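Long-range contact in DsbA-like disulfide oxidoreductase (Wolbachia endosymbiont of Drosophila melanogaster, PDB 6EEZ), which is a thioredoxin-family thiol-disulfide exchange protein that probably acts as a disulfide isomerase, reshuffling disulfides in its substrate proteins: residues I36-L41 / K65-D70. Numbering follows the deposited sequence.
Sequences IAVGFL and KYIFRD
Ile36 opens the parallel pairing by laying CG2 against CD1 of Ile67 (3.8 Å), while its CD1 runs beside CE of Lys65; chi1 of -58° sets CG1 beside the backbone N and turns CG2 anti to it, toward Ile67. Ala37 N donates a hydrogen bond to Lys65 O, and Ala37 O accepts one from Ile67 N. On the other face, its small CB packs 3.7 Å from CD2 of Tyr66, whose ring leans toward this strand. Val38 packs CG1 alongside the aliphatic CG of Arg69 (3.9 Å). Glycine suits the next place, because Tyr66 OH lies 3.5 Å from Gly39 CA; Gly39 N donates to Ile67 O and Gly39 O accepts from Arg69 N. Phe40 takes Arg69 CG over its ring face, 4.1 Å from the centroid; the arginine then bends at chi2 (-57°) and carries NH1 to a hydrogen bond with Ser147 OG. Leu41 N reaches Arg69 O, and one water donates to Leu41 O and Asp70 OD1, while Asp70 OD2 is hydrogen-bonded to Tyr96 OH. Helices 46-50 and 52-60 complete the thioredoxin-fold beta-alpha-beta unit, carrying the Cys45-Cys48 disulfide. Five backbone bonds thus join two interior strands between largely apolar faces, where Tyr66 OH is buried without a hydrogen-bond partner.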
ATOM      1  N   ILE A  36       6.267 -11.708  -4.600  1.00 31.26           N
ATOM      2  CA  ILE A  36       5.274 -10.665  -4.487  1.00 30.68           C
ATOM      3  C   ILE A  36       5.297 -10.055  -3.088  1.00 30.42           C
ATOM      4  O   ILE A  36       5.142 -10.760  -2.086  1.00 31.04           O
ATOM      5  CB  ILE A  36       3.880 -11.236  -4.803  1.00 30.58           C
ATOM      6  CG1 ILE A  36       3.887 -11.839  -6.214  1.00 31.49           C
ATOM      7  CG2 ILE A  36       2.792 -10.198  -4.636  1.00 29.93           C
ATOM      8  CD1 ILE A  36       2.649 -12.595  -6.563  1.00 32.13           C
ATOM      9  N   ALA A  37       5.517  -8.749  -3.025  1.00 31.08           N
ATOM     10  CA  ALA A  37       5.452  -8.034  -1.765  1.00 30.42           C
ATOM     11  C   ALA A  37       4.092  -7.356  -1.653  1.00 30.01           C
ATOM     12  O   ALA A  37       3.544  -6.905  -2.659  1.00 30.17           O
ATOM     13  CB  ALA A  37       6.571  -7.026  -1.676  1.00 30.57           C
ATOM     14  N   VAL A  38       3.537  -7.301  -0.444  1.00 26.93           N
ATOM     15  CA  VAL A  38       2.260  -6.637  -0.209  1.00 26.86           C
ATOM     16  C   VAL A  38       2.369  -5.673   0.972  1.00 26.60           C
ATOM     17  O   VAL A  38       2.518  -6.094   2.127  1.00 26.23           O
ATOM     18  CB  VAL A  38       1.140  -7.651   0.046  1.00 26.84           C
ATOM     19  CG1 VAL A  38      -0.202  -6.963   0.005  1.00 27.28           C
ATOM     20  CG2 VAL A  38       1.199  -8.812  -0.979  1.00 27.67           C
ATOM     21  N   GLY A  39       2.302  -4.371   0.676  1.00 27.10           N
ATOM     22  CA  GLY A  39       2.577  -3.337   1.668  1.00 27.32           C
ATOM     23  C   GLY A  39       1.285  -2.750   2.191  1.00 27.83           C
ATOM     24  O   GLY A  39       0.371  -2.503   1.407  1.00 28.70           O
ATOM     25  N   PHE A  40       1.204  -2.574   3.514  1.00 27.96           N
ATOM     26  CA  PHE A  40       0.019  -2.004   4.184  1.00 29.04           C
ATOM     27  C   PHE A  40       0.385  -0.694   4.863  1.00 29.67           C
ATOM     28  O   PHE A  40       1.211  -0.688   5.766  1.00 28.85           O
ATOM     29  CB  PHE A  40      -0.556  -2.981   5.213  1.00 28.47           C
ATOM     30  CG  PHE A  40      -1.109  -4.249   4.616  1.00 27.99           C
ATOM     31  CD1 PHE A  40      -0.267  -5.294   4.285  1.00 27.35           C
ATOM     32  CD2 PHE A  40      -2.472  -4.393   4.395  1.00 28.64           C
ATOM     33  CE1 PHE A  40      -0.769  -6.471   3.752  1.00 27.26           C
ATOM     34  CE2 PHE A  40      -2.983  -5.544   3.858  1.00 28.49           C
ATOM     35  CZ  PHE A  40      -2.124  -6.602   3.536  1.00 27.85           C
ATOM     36  N   LEU A  41      -0.244   0.402   4.427  1.00 33.02           N
ATOM     37  CA  LEU A  41       0.164   1.768   4.797  1.00 33.54           C
ATOM     38  C   LEU A  41      -1.023   2.697   5.090  1.00 33.96           C
ATOM     39  O   LEU A  41      -2.089   2.581   4.499  1.00 34.56           O
ATOM     40  CB  LEU A  41       1.022   2.390   3.674  1.00 34.90           C
ATOM     41  CG  LEU A  41       2.552   2.225   3.786  1.00 34.56           C
ATOM     42  CD1 LEU A  41       3.120   0.762   3.553  1.00 33.87           C
ATOM     43  CD2 LEU A  41       3.249   3.218   2.856  1.00 35.45           C
ATOM     44  N   LYS A  65       6.922  -8.072  -7.542  1.00 34.31           N
ATOM     45  CA  LYS A  65       5.696  -7.334  -7.709  1.00 33.69           C
ATOM     46  C   LYS A  65       5.389  -6.768  -6.336  1.00 33.09           C
ATOM     47  O   LYS A  65       5.461  -7.484  -5.338  1.00 33.12           O
ATOM     48  CB  LYS A  65       4.542  -8.198  -8.228  1.00 33.56           C
ATOM     49  CG  LYS A  65       3.276  -7.385  -8.521  1.00 33.94           C
ATOM     50  CD  LYS A  65       2.164  -8.203  -9.186  1.00 35.22           C
ATOM     51  CE  LYS A  65       1.345  -9.018  -8.160  1.00 34.92           C
ATOM     52  NZ  LYS A  65      -0.082  -9.292  -8.597  1.00 35.75           N
ATOM     53  N   TYR A  66       5.060  -5.487  -6.290  1.00 30.81           N
ATOM     54  CA  TYR A  66       4.701  -4.819  -5.051  1.00 30.41           C
ATOM     55  C   TYR A  66       3.260  -4.335  -5.127  1.00 30.49           C
ATOM     56  O   TYR A  66       2.930  -3.438  -5.904  1.00 30.95           O
ATOM     57  CB  TYR A  66       5.636  -3.660  -4.778  1.00 30.98           C
ATOM     58  CG  TYR A  66       5.525  -3.088  -3.364  1.00 30.55           C
ATOM     59  CD1 TYR A  66       4.479  -2.233  -3.012  1.00 30.54           C
ATOM     60  CD2 TYR A  66       6.471  -3.397  -2.400  1.00 30.56           C
ATOM     61  CE1 TYR A  66       4.379  -1.701  -1.703  1.00 30.70           C
ATOM     62  CE2 TYR A  66       6.383  -2.880  -1.114  1.00 30.79           C
ATOM     63  CZ  TYR A  66       5.342  -2.032  -0.776  1.00 30.70           C
ATOM     64  OH  TYR A  66       5.292  -1.537   0.491  1.00 30.62           O
ATOM     65  N   ILE A  67       2.407  -4.936  -4.308  1.00 29.67           N
ATOM     66  CA  ILE A  67       0.999  -4.567  -4.233  1.00 30.20           C
ATOM     67  C   ILE A  67       0.806  -3.561  -3.097  1.00 30.09           C
ATOM     68  O   ILE A  67       1.396  -3.714  -2.036  1.00 29.23           O
ATOM     69  CB  ILE A  67       0.123  -5.810  -4.011  1.00 30.59           C
ATOM     70  CG1 ILE A  67       0.326  -6.773  -5.168  1.00 30.90           C
ATOM     71  CG2 ILE A  67      -1.354  -5.439  -3.853  1.00 31.71           C
ATOM     72  CD1 ILE A  67      -0.342  -8.095  -4.984  1.00 31.37           C
ATOM     73  N   PHE A  68      -0.012  -2.538  -3.335  1.00 32.85           N
ATOM     74  CA  PHE A  68      -0.262  -1.458  -2.361  1.00 33.08           C
ATOM     75  C   PHE A  68      -1.630  -1.624  -1.732  1.00 33.44           C
ATOM     76  O   PHE A  68      -2.654  -1.585  -2.431  1.00 34.49           O
ATOM     77  CB  PHE A  68      -0.181  -0.080  -3.018  1.00 33.99           C
ATOM     78  CG  PHE A  68       1.154   0.217  -3.650  1.00 33.89           C
ATOM     79  CD1 PHE A  68       2.221   0.669  -2.885  1.00 33.98           C
ATOM     80  CD2 PHE A  68       1.338   0.037  -5.009  1.00 33.89           C
ATOM     81  CE1 PHE A  68       3.462   0.948  -3.465  1.00 34.08           C
ATOM     82  CE2 PHE A  68       2.585   0.316  -5.609  1.00 33.96           C
ATOM     83  CZ  PHE A  68       3.643   0.763  -4.819  1.00 33.91           C
ATOM     84  N   ARG A  69      -1.638  -1.835  -0.414  1.00 32.85           N
ATOM     85  CA  ARG A  69      -2.878  -1.872   0.348  1.00 33.32           C
ATOM     86  C   ARG A  69      -3.058  -0.646   1.207  1.00 33.36           C
ATOM     87  O   ARG A  69      -2.382  -0.466   2.207  1.00 32.13           O
ATOM     88  CB  ARG A  69      -2.920  -3.112   1.215  1.00 32.71           C
ATOM     89  CG  ARG A  69      -3.068  -4.342   0.389  1.00 33.84           C
ATOM     90  CD  ARG A  69      -4.320  -4.244  -0.452  1.00 36.14           C
ATOM     91  NE  ARG A  69      -4.777  -5.572  -0.784  1.00 37.05           N
ATOM     92  CZ  ARG A  69      -5.754  -6.233  -0.182  1.00 37.42           C
ATOM     93  NH1 ARG A  69      -6.467  -5.688   0.781  1.00 37.20           N
ATOM     94  NH2 ARG A  69      -6.036  -7.447  -0.601  1.00 37.65           N
ATOM     95  N   ASP A  70      -3.985   0.195   0.775  1.00 35.39           N
ATOM     96  CA  ASP A  70      -4.313   1.423   1.471  1.00 35.93           C
ATOM     97  C   ASP A  70      -5.178   1.054   2.664  1.00 35.49           C
ATOM     98  O   ASP A  70      -6.322   0.630   2.487  1.00 36.10           O
ATOM     99  CB  ASP A  70      -5.030   2.392   0.527  1.00 37.27           C
ATOM    100  CG  ASP A  70      -4.084   3.023  -0.474  1.00 37.70           C
ATOM    101  OD1 ASP A  70      -3.230   3.832  -0.056  1.00 38.07           O
ATOM    102  OD2 ASP A  70      -4.167   2.688  -1.671  1.00 37.65           O
TER
HETATM  103  O   HOH W   1      -3.498   4.471   2.762  1.00 33.54           O